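Local coordinates for melanin biosynthesis protein TyrA, putative (Shewanella oneidensis, PDB 2IIZ), which binds heme b and, as a member of the DyP-type (dye-decolorizing) peroxidase family, probably acts as a heme peroxidase, at residues A[11-19]-A[57-65]; A[18-29]-A[101-112]. All blocks are in the same frame, centred on the assembly; numbering follows the deposited sequence.

Both contacts are largely buried and meet on one sheet, in which strand 61-67 lies next to strand 103-109; they share G18 and N19. Contact 1 is the smaller: an irregular loop lies against a strand and is held mainly by side-chain amides of glutamine and asparagine, with a glycine pair where the backbones come closest. Contact 2 is regular antiparallel strand pairing, with backbone bonds along its length, aromatic and selenomethionine packing on one face and mostly aliphatic packing on the other, F27 and H21 at its ends. Where they join, R108 connects them, its NH2 binding E17 O and its N binding N61 O. Contact 2 also reaches the second subunit; contact 1 stays within the chain.

Contact 1: residues A[11-19]-A[57-65]; sequences QLGVCAEGN and DSAFNGFVA
G13 sits on G62, with their CA atoms 4.0 Å apart, where the type I turn from Q11 to V14 brings loop 11-19 down onto strand 61-65. The direct backbone bond here, G13 N to G62 O (3.1 Å), is weak, and a CB on G13 would run into G62 C, consistent with a glycine at this position. Beside this crossing, Q11 uses its carboxamide like a piece of backbone. Its side chain is extended beyond CG, and OE1 accepts V64 N (2.9 Å) while NE2 donates to V64 O (3.0 Å); NE2 also binds P302 O. With a leucine here, V64 N and V64 O would probably lose this shared amide partner and the start of the loop its polar hold on the strand. N61 has CG between its backbone N and carbonyl carbon (chi1 66°), which puts OD1 3.2 Å from A16 CB and lets ND2 reach N19 OD1 (3.3 Å). The two amide planes are 54° apart, and N19 ND2 turns on to A59 O (2.8 Å), above the carbonyl plane. V14 CG2 packs against F63 CD2 (4.0 Å), while G13 C lies at the edge of that ring. Around the contact, L12 and V64 pack on helix 34-54, F63 stacks with H106 of strand 103-109, and Q244 of strand 238-249 binds V14 O and A16 O.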
loop_
_atom_site.group_PDB
_atom_site.type_symbol
_atom_site.label_atom_id
_atom_site.label_comp_id
_atom_site.label_asym_id
_atom_site.label_seq_id
_atom_site.Cartn_x
_atom_site.Cartn_y
_atom_site.Cartn_z
ATOM N N GLN A 11 -9.037 22.599 9.778
ATOM C CA GLN A 11 -8.227 21.871 8.817
ATOM C C GLN A 11 -9.147 21.165 7.853
ATOM O O GLN A 11 -10.191 20.632 8.241
ATOM C CB GLN A 11 -7.319 20.870 9.518
ATOM C CG GLN A 11 -6.255 21.549 10.344
ATOM C CD GLN A 11 -5.291 20.580 10.946
ATOM O OE1 GLN A 11 -4.559 19.908 10.236
ATOM N NE2 GLN A 11 -5.281 20.502 12.264
ATOM N N LEU A 12 -8.753 21.157 6.586
ATOM C CA LEU A 12 -9.671 20.811 5.513
ATOM C C LEU A 12 -9.949 19.321 5.427
ATOM O O LEU A 12 -10.970 18.920 4.874
ATOM C CB LEU A 12 -9.130 21.319 4.178
ATOM C CG LEU A 12 -8.911 22.826 4.073
ATOM C CD1 LEU A 12 -8.403 23.197 2.692
ATOM C CD2 LEU A 12 -10.212 23.570 4.370
ATOM N N GLY A 13 -9.057 18.501 5.968
ATOM C CA GLY A 13 -9.197 17.042 5.830
ATOM C C GLY A 13 -10.166 16.436 6.830
ATOM O O GLY A 13 -10.479 15.267 6.749
ATOM N N VAL A 14 -10.646 17.233 7.781
ATOM C CA VAL A 14 -11.474 16.697 8.858
ATOM C C VAL A 14 -12.830 16.315 8.339
ATOM O O VAL A 14 -13.337 15.227 8.657
ATOM C CB VAL A 14 -11.694 17.700 9.993
ATOM C CG1 VAL A 14 -12.607 17.087 11.057
ATOM C CG2 VAL A 14 -10.355 18.091 10.632
ATOM N N CYS A 15 -13.413 17.223 7.552
ATOM C CA CYS A 15 -14.739 17.046 6.969
ATOM C C CYS A 15 -14.704 16.669 5.481
ATOM O O CYS A 15 -15.747 16.619 4.832
ATOM C CB CYS A 15 -15.549 18.319 7.121
ATOM S SG CYS A 15 -15.910 18.809 8.803
ATOM N N ALA A 16 -13.527 16.400 4.937
ATOM C CA ALA A 16 -13.422 16.191 3.494
ATOM C C ALA A 16 -14.328 15.067 3.039
ATOM O O ALA A 16 -14.554 14.102 3.775
ATOM C CB ALA A 16 -11.982 15.890 3.096
ATOM N N GLU A 17 -14.846 15.199 1.824
ATOM C CA GLU A 17 -15.525 14.090 1.158
ATOM C C GLU A 17 -14.523 12.954 0.919
ATOM O O GLU A 17 -13.299 13.142 1.013
ATOM C CB GLU A 17 -16.138 14.537 -0.174
ATOM C CG GLU A 17 -17.280 15.546 -0.060
ATOM C CD GLU A 17 -18.488 15.000 0.697
ATOM O OE1 GLU A 17 -18.667 13.757 0.701
ATOM O OE2 GLU A 17 -19.256 15.813 1.288
ATOM N N GLY A 18 -15.046 11.773 0.620
ATOM C CA GLY A 18 -14.210 10.552 0.469
ATOM C C GLY A 18 -13.162 10.638 -0.622
ATOM O O GLY A 18 -13.288 11.484 -1.512
ATOM N N ASN A 19 -12.146 9.760 -0.544
ATOM C CA ASN A 19 -11.038 9.679 -1.521
ATOM C C ASN A 19 -10.641 8.259 -1.813
ATOM O O ASN A 19 -10.905 7.359 -1.017
ATOM C CB ASN A 19 -9.764 10.372 -1.007
ATOM C CG ASN A 19 -9.926 11.879 -0.867
ATOM O OD1 ASN A 19 -10.517 12.358 0.092
ATOM N ND2 ASN A 19 -9.411 12.617 -1.817
ATOM N N ASP A 57 -6.476 19.017 -8.348
ATOM C CA ASP A 57 -6.700 18.079 -9.421
ATOM C C ASP A 57 -7.003 16.667 -8.900
ATOM O O ASP A 57 -7.755 15.923 -9.529
ATOM C CB ASP A 57 -5.471 18.068 -10.350
ATOM C CG ASP A 57 -5.795 17.583 -11.750
ATOM O OD1 ASP A 57 -6.946 17.138 -11.968
ATOM O OD2 ASP A 57 -4.897 17.649 -12.631
ATOM N N SER A 58 -6.425 16.303 -7.754
ATOM C CA SER A 58 -6.603 14.958 -7.187
ATOM C C SER A 58 -7.189 15.025 -5.786
ATOM O O SER A 58 -6.923 14.159 -4.960
ATOM C CB SER A 58 -5.262 14.230 -7.163
ATOM O OG SER A 58 -4.386 14.784 -6.194
ATOM N N ALA A 59 -7.983 16.063 -5.538
ATOM C CA ALA A 59 -8.740 16.241 -4.288
ATOM C C ALA A 59 -7.948 15.964 -3.013
ATOM O O ALA A 59 -8.427 15.273 -2.099
ATOM C CB ALA A 59 -9.997 15.413 -4.332
ATOM N N PHE A 60 -6.732 16.504 -2.949
ATOM C CA PHE A 60 -5.870 16.248 -1.806
ATOM C C PHE A 60 -6.445 16.921 -0.592
ATOM O O PHE A 60 -7.003 18.024 -0.686
ATOM C CB PHE A 60 -4.449 16.758 -2.031
ATOM C CG PHE A 60 -3.571 16.608 -0.829
ATOM C CD1 PHE A 60 -3.634 17.526 0.221
ATOM C CD2 PHE A 60 -2.678 15.547 -0.735
ATOM C CE1 PHE A 60 -2.824 17.392 1.355
ATOM C CE2 PHE A 60 -1.863 15.401 0.386
ATOM C CZ PHE A 60 -1.938 16.330 1.438
ATOM N N ASN A 61 -6.304 16.265 0.556
ATOM C CA ASN A 61 -6.630 16.906 1.824
ATOM C C ASN A 61 -6.107 16.076 2.973
ATOM O O ASN A 61 -5.737 14.918 2.777
ATOM C CB ASN A 61 -8.123 17.087 1.976
ATOM C CG ASN A 61 -8.828 15.784 2.092
ATOM O OD1 ASN A 61 -8.875 15.173 3.177
ATOM N ND2 ASN A 61 -9.389 15.326 0.975
ATOM N N GLY A 62 -6.085 16.687 4.160
ATOM C CA GLY A 62 -5.338 16.154 5.280
ATOM C C GLY A 62 -5.499 16.931 6.579
ATOM O O GLY A 62 -6.016 18.048 6.600
ATOM N N PHE A 63 -5.051 16.318 7.668
ATOM C CA PHE A 63 -4.977 17.003 8.927
ATOM C C PHE A 63 -3.893 16.436 9.823
ATOM O O PHE A 63 -3.492 15.291 9.660
ATOM C CB PHE A 63 -6.360 17.077 9.625
ATOM C CG PHE A 63 -6.894 15.771 10.132
ATOM C CD1 PHE A 63 -6.377 15.171 11.271
ATOM C CD2 PHE A 63 -7.939 15.147 9.484
ATOM C CE1 PHE A 63 -6.893 13.950 11.745
ATOM C CE2 PHE A 63 -8.445 13.945 9.952
ATOM C CZ PHE A 63 -7.914 13.354 11.086
ATOM N N VAL A 64 -3.425 17.272 10.752
ATOM C CA VAL A 64 -2.596 16.875 11.888
ATOM C C VAL A 64 -3.394 17.006 13.182
ATOM O O VAL A 64 -3.957 18.074 13.464
ATOM C CB VAL A 64 -1.364 17.772 12.069
ATOM C CG1 VAL A 64 -0.364 17.123 13.041
ATOM C CG2 VAL A 64 -0.692 18.024 10.737
ATOM N N ALA A 65 -3.421 15.915 13.952
ATOM C CA ALA A 65 -4.063 15.854 15.262
ATOM C C ALA A 65 -3.072 15.379 16.300
ATOM O O ALA A 65 -2.053 14.770 15.969
ATOM C CB ALA A 65 -5.238 14.929 15.234
#

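Contact 2: residues A[18-29]-A[101-112]. With EDO (1,2-ethanediol), chain E; EDO (1,2-ethanediol), chain D.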
loop_
_atom_site.group_PDB
_atom_site.type_symbol
_atom_site.label_atom_id
_atom_site.label_comp_id
_atom_site.label_asym_id
_atom_site.label_seq_id
_atom_site.Cartn_x
_atom_site.Cartn_y
_atom_site.Cartn_z
ATOM N N GLY A 18 -15.046 11.773 0.620
ATOM C CA GLY A 18 -14.210 10.552 0.469
ATOM C C GLY A 18 -13.162 10.638 -0.622
ATOM O O GLY A 18 -13.288 11.484 -1.512
ATOM N N ASN A 19 -12.146 9.760 -0.544
ATOM C CA ASN A 19 -11.038 9.679 -1.521
ATOM C C ASN A 19 -10.641 8.259 -1.813
ATOM O O ASN A 19 -10.905 7.359 -1.017
ATOM C CB ASN A 19 -9.764 10.372 -1.007
ATOM C CG ASN A 19 -9.926 11.879 -0.867
ATOM O OD1 ASN A 19 -10.517 12.358 0.092
ATOM N ND2 ASN A 19 -9.411 12.617 -1.817
ATOM N N LEU A 20 -9.987 8.054 -2.952
ATOM C CA LEU A 20 -9.537 6.716 -3.314
ATOM C C LEU A 20 -8.411 6.157 -2.428
ATOM O O LEU A 20 -8.258 4.940 -2.336
ATOM C CB LEU A 20 -9.079 6.675 -4.773
ATOM C CG LEU A 20 -10.143 7.054 -5.811
ATOM C CD1 LEU A 20 -9.576 7.090 -7.255
ATOM C CD2 LEU A 20 -11.308 6.108 -5.741
ATOM N N HIS A 21 -7.624 7.024 -1.785
ATOM C CA HIS A 21 -6.450 6.569 -1.025
ATOM C C HIS A 21 -6.161 7.464 0.175
ATOM O O HIS A 21 -6.608 8.597 0.244
ATOM C CB HIS A 21 -5.199 6.579 -1.878
ATOM C CG HIS A 21 -5.246 5.728 -3.117
ATOM N ND1 HIS A 21 -5.228 4.351 -3.080
ATOM C CD2 HIS A 21 -5.269 6.066 -4.431
ATOM C CE1 HIS A 21 -5.253 3.876 -4.316
ATOM N NE2 HIS A 21 -5.279 4.895 -5.158
ATOM N N SER A 22 -5.393 6.927 1.115
ATOM C CA SER A 22 -5.039 7.643 2.331
ATOM C C SER A 22 -3.801 7.050 2.999
ATOM O O SER A 22 -3.465 5.877 2.792
ATOM C CB SER A 22 -6.193 7.534 3.326
ATOM O OG SER A 22 -6.329 6.185 3.708
ATOM N N VAL A 23 -3.144 7.876 3.819
ATOM C CA VAL A 23 -2.000 7.450 4.647
ATOM C C VAL A 23 -2.227 7.903 6.093
ATOM O O VAL A 23 -2.709 9.028 6.360
ATOM C CB VAL A 23 -0.709 8.038 4.139
ATOM C CG1 VAL A 23 0.488 7.558 4.954
ATOM C CG2 VAL A 23 -0.516 7.661 2.665
ATOM N N TYR A 24 -1.879 7.010 7.008
ATOM C CA TYR A 24 -2.099 7.220 8.426
ATOM C C TYR A 24 -0.761 7.033 9.167
ATOM O O TYR A 24 -0.156 5.945 9.159
ATOM C CB TYR A 24 -3.153 6.239 8.953
ATOM C CG TYR A 24 -4.444 6.161 8.155
ATOM C CD1 TYR A 24 -5.337 7.228 8.117
ATOM C CD2 TYR A 24 -4.773 5.016 7.446
ATOM C CE1 TYR A 24 -6.532 7.145 7.377
ATOM C CE2 TYR A 24 -5.957 4.928 6.711
ATOM C CZ TYR A 24 -6.821 5.983 6.683
ATOM O OH TYR A 24 -7.973 5.871 5.951
ATOM N N LEU A 25 -0.304 8.104 9.804
ATOM C CA LEU A 25 1.016 8.137 10.406
ATOM C C LEU A 25 0.899 8.556 11.839
ATOM O O LEU A 25 0.355 9.619 12.158
ATOM C CB LEU A 25 1.927 9.115 9.691
ATOM C CG LEU A 25 2.072 8.938 8.191
ATOM C CD1 LEU A 25 2.955 10.053 7.615
ATOM C CD2 LEU A 25 2.644 7.571 7.877
HETATM N N MSE A 26 1.437 7.685 12.684
HETATM C CA MSE A 26 1.444 7.827 14.122
HETATM C C MSE A 26 2.869 8.047 14.555
HETATM O O MSE A 26 3.738 7.223 14.240
HETATM C CB MSE A 26 0.916 6.548 14.711
HETATM C CG MSE A 26 -0.512 6.324 14.313
HETATM SE SE MSE A 26 -1.562 7.711 15.164
HETATM C CE MSE A 26 -3.278 7.038 14.532
ATOM N N PHE A 27 3.097 9.161 15.258
ATOM C CA PHE A 27 4.428 9.556 15.734
ATOM C C PHE A 27 4.408 9.735 17.234
ATOM O O PHE A 27 3.419 10.201 17.809
ATOM C CB PHE A 27 4.883 10.907 15.159
ATOM C CG PHE A 27 5.013 10.935 13.672
ATOM C CD1 PHE A 27 6.204 10.568 13.062
ATOM C CD2 PHE A 27 3.944 11.334 12.879
ATOM C CE1 PHE A 27 6.334 10.590 11.682
ATOM C CE2 PHE A 27 4.061 11.362 11.514
ATOM C CZ PHE A 27 5.271 10.984 10.903
ATOM N N ASN A 28 5.518 9.366 17.853
ATOM C CA ASN A 28 5.754 9.629 19.251
ATOM C C ASN A 28 6.993 10.505 19.352
ATOM O O ASN A 28 7.985 10.307 18.634
ATOM C CB ASN A 28 5.904 8.326 20.047
ATOM C CG ASN A 28 4.562 7.707 20.419
ATOM O OD1 ASN A 28 3.511 8.350 20.334
ATOM N ND2 ASN A 28 4.594 6.449 20.836
ATOM N N ALA A 29 6.908 11.481 20.247
ATOM C CA ALA A 29 7.912 12.514 20.355
ATOM C C ALA A 29 9.043 12.065 21.265
ATOM O O ALA A 29 8.830 11.316 22.213
ATOM C CB ALA A 29 7.280 13.790 20.878
ATOM N N TYR A 101 -1.030 7.598 20.833
ATOM C CA TYR A 101 0.140 8.116 20.106
ATOM C C TYR A 101 0.163 9.636 20.251
ATOM O O TYR A 101 -0.899 10.256 20.314
ATOM C CB TYR A 101 0.083 7.747 18.616
ATOM C CG TYR A 101 -0.077 6.263 18.373
ATOM C CD1 TYR A 101 1.026 5.411 18.411
ATOM C CD2 TYR A 101 -1.336 5.709 18.108
ATOM C CE1 TYR A 101 0.885 4.045 18.192
ATOM C CE2 TYR A 101 -1.493 4.347 17.886
ATOM C CZ TYR A 101 -0.377 3.519 17.931
ATOM O OH TYR A 101 -0.515 2.168 17.715
ATOM N N ASP A 102 1.366 10.218 20.299
ATOM C CA ASP A 102 1.540 11.666 20.495
ATOM C C ASP A 102 0.979 12.509 19.346
ATOM O O ASP A 102 0.343 13.546 19.572
ATOM C CB ASP A 102 3.025 12.016 20.687
ATOM C CG ASP A 102 3.589 11.507 22.004
ATOM O OD1 ASP A 102 2.827 10.979 22.842
ATOM O OD2 ASP A 102 4.808 11.633 22.196
ATOM N N LEU A 103 1.224 12.062 18.121
ATOM C CA LEU A 103 0.779 12.781 16.936
ATOM C C LEU A 103 0.263 11.845 15.861
ATOM O O LEU A 103 0.795 10.745 15.656
ATOM C CB LEU A 103 1.923 13.592 16.344
ATOM C CG LEU A 103 2.512 14.714 17.185
ATOM C CD1 LEU A 103 3.745 15.230 16.468
ATOM C CD2 LEU A 103 1.508 15.841 17.400
ATOM N N PHE A 104 -0.776 12.320 15.181
ATOM C CA PHE A 104 -1.409 11.616 14.085
ATOM C C PHE A 104 -1.455 12.568 12.891
ATOM O O PHE A 104 -1.921 13.717 13.004
ATOM C CB PHE A 104 -2.809 11.180 14.515
ATOM C CG PHE A 104 -3.628 10.503 13.433
ATOM C CD1 PHE A 104 -3.049 9.650 12.502
ATOM C CD2 PHE A 104 -4.995 10.716 13.366
ATOM C CE1 PHE A 104 -3.816 9.038 11.527
ATOM C CE2 PHE A 104 -5.758 10.110 12.399
ATOM C CZ PHE A 104 -5.162 9.264 11.473
ATOM N N VAL A 105 -0.958 12.073 11.756
ATOM C CA VAL A 105 -1.029 12.773 10.496
ATOM C C VAL A 105 -1.891 11.940 9.558
ATOM O O VAL A 105 -1.533 10.805 9.170
ATOM C CB VAL A 105 0.374 12.990 9.874
ATOM C CG1 VAL A 105 0.268 13.628 8.514
ATOM C CG2 VAL A 105 1.230 13.861 10.768
ATOM N N HIS A 106 -3.026 12.527 9.198
ATOM C CA HIS A 106 -4.034 11.900 8.365
ATOM C C HIS A 106 -3.999 12.533 7.003
ATOM O O HIS A 106 -4.312 13.720 6.868
ATOM C CB HIS A 106 -5.377 12.172 8.993
ATOM C CG HIS A 106 -6.534 11.633 8.228
ATOM N ND1 HIS A 106 -7.130 10.430 8.539
ATOM C CD2 HIS A 106 -7.219 12.135 7.181
ATOM C CE1 HIS A 106 -8.133 10.211 7.711
ATOM N NE2 HIS A 106 -8.209 11.229 6.876
ATOM N N LEU A 107 -3.624 11.744 5.997
ATOM C CA LEU A 107 -3.445 12.266 4.639
ATOM C C LEU A 107 -4.317 11.557 3.629
ATOM O O LEU A 107 -4.456 10.328 3.665
ATOM C CB LEU A 107 -1.983 12.150 4.195
ATOM C CG LEU A 107 -0.943 12.707 5.159
ATOM C CD1 LEU A 107 0.471 12.460 4.627
ATOM C CD2 LEU A 107 -1.167 14.188 5.427
ATOM N N ARG A 108 -4.893 12.332 2.711
ATOM C CA ARG A 108 -5.820 11.760 1.721
ATOM C C ARG A 108 -5.704 12.330 0.320
ATOM O O ARG A 108 -5.335 13.487 0.148
ATOM C CB ARG A 108 -7.254 11.869 2.239
ATOM C CG ARG A 108 -7.708 10.546 2.785
ATOM C CD ARG A 108 -8.811 10.651 3.729
ATOM N NE ARG A 108 -10.034 11.102 3.102
ATOM C CZ ARG A 108 -11.244 10.966 3.634
ATOM N NH1 ARG A 108 -11.419 10.367 4.807
ATOM N NH2 ARG A 108 -12.286 11.429 2.978
ATOM N N CYS A 109 -6.020 11.495 -0.677
ATOM C CA CYS A 109 -5.911 11.882 -2.087
ATOM C C CYS A 109 -6.456 10.776 -2.990
ATOM O O CYS A 109 -6.470 9.590 -2.611
ATOM C CB CYS A 109 -4.435 12.121 -2.445
ATOM S SG CYS A 109 -4.126 12.974 -4.008
ATOM N N ASP A 110 -6.897 11.164 -4.180
ATOM C CA ASP A 110 -7.272 10.216 -5.235
ATOM C C ASP A 110 -6.054 9.669 -6.011
ATOM O O ASP A 110 -6.197 8.833 -6.909
ATOM C CB ASP A 110 -8.274 10.886 -6.171
ATOM C CG ASP A 110 -9.559 11.262 -5.443
ATOM O OD1 ASP A 110 -9.815 10.700 -4.353
ATOM O OD2 ASP A 110 -10.314 12.112 -5.942
ATOM N N ARG A 111 -4.864 10.144 -5.648
ATOM C CA ARG A 111 -3.613 9.669 -6.228
ATOM C C ARG A 111 -2.734 9.222 -5.088
ATOM O O ARG A 111 -2.574 9.927 -4.090
ATOM C CB ARG A 111 -2.899 10.775 -7.010
ATOM C CG ARG A 111 -3.570 11.127 -8.315
ATOM C CD ARG A 111 -2.796 12.130 -9.132
ATOM N NE ARG A 111 -1.435 11.673 -9.437
ATOM C CZ ARG A 111 -0.639 12.264 -10.330
ATOM N NH1 ARG A 111 -1.057 13.322 -11.012
ATOM N NH2 ARG A 111 0.582 11.795 -10.557
ATOM N N TYR A 112 -2.162 8.045 -5.257
ATOM C CA TYR A 112 -1.344 7.390 -4.240
ATOM C C TYR A 112 0.071 7.876 -4.318
ATOM O O TYR A 112 0.746 7.955 -3.316
ATOM C CB TYR A 112 -1.388 5.900 -4.526
ATOM C CG TYR A 112 -0.634 4.937 -3.638
ATOM C CD1 TYR A 112 0.741 4.735 -3.800
ATOM C CD2 TYR A 112 -1.303 4.191 -2.659
ATOM C CE1 TYR A 112 1.432 3.827 -2.997
ATOM C CE2 TYR A 112 -0.620 3.270 -1.840
ATOM C CZ TYR A 112 0.750 3.090 -2.012
ATOM O OH TYR A 112 1.460 2.188 -1.218
HETATM C C1 EDO E . -1.572 7.105 -8.726
HETATM O O1 EDO E . -0.372 6.639 -8.079
HETATM C C2 EDO E . -2.758 6.280 -8.210
HETATM O O2 EDO E . -4.036 6.894 -8.468
HETATM C C1 EDO D . -13.118 9.944 -6.139
HETATM O O1 EDO D . -14.361 10.306 -5.548
HETATM C C2 EDO D . -13.222 10.064 -7.655
HETATM O O2 EDO D . -11.912 10.107 -8.236
#
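From H21 opposite C109 to F27 opposite L103, strands 21-29 and 103-109 run antiparallel (169° between their directions), with hydrogen-bonded and non-hydrogen-bonded pairs alternating. They are the two inner strands of the ferredoxin-like 4-1-3-2 part of the sheet, built by the N-terminal half of DyP-type peroxidases. A classic beta bulge, D102 and L103 facing F27, marks one end. There the side chains of N28 and D102 each take a backbone N-H from the other segment: D102 N points almost straight at N28 OD1 (2.8 Å), and A29 N meets the anti side of the D102 carboxylate at OD2 (2.9 Å). Next comes M26, a selenomethionine whose CB lies over one face of the Y101 ring. The bend at its chi2 (-67°) carries CE over F104, 3.7 Å from the ring centroid, while SE touches both rings obliquely in Met-aromatic contacts. F104 turns its edge to Y24 CB. The Y24 ring, in turn, lies alongside H106, CE1 to CE1 3.5 Å with the planes at 51°, and its OH accepts a hydrogen bond from S22 OG (2.8 Å). On the other face V23, L25 and F27 pair with L107, V105 and L103, and helices 34-54 and 112-125 pack there. On this same side of the sheet Y112 lays its CB over one face of the H21 ring and turns the edge of its own ring toward the H21 ring in an edge-to-face pair; H21 also meets H21 of the second subunit. At the loop end, the guanidinium of R108, which also binds Q244 OE1, sends NE in its own plane to N19 OD1 (3.3 Å). D110 OD1 accepts L20 N (3.0 Å) on its anti side and, weakly, N19 ND2.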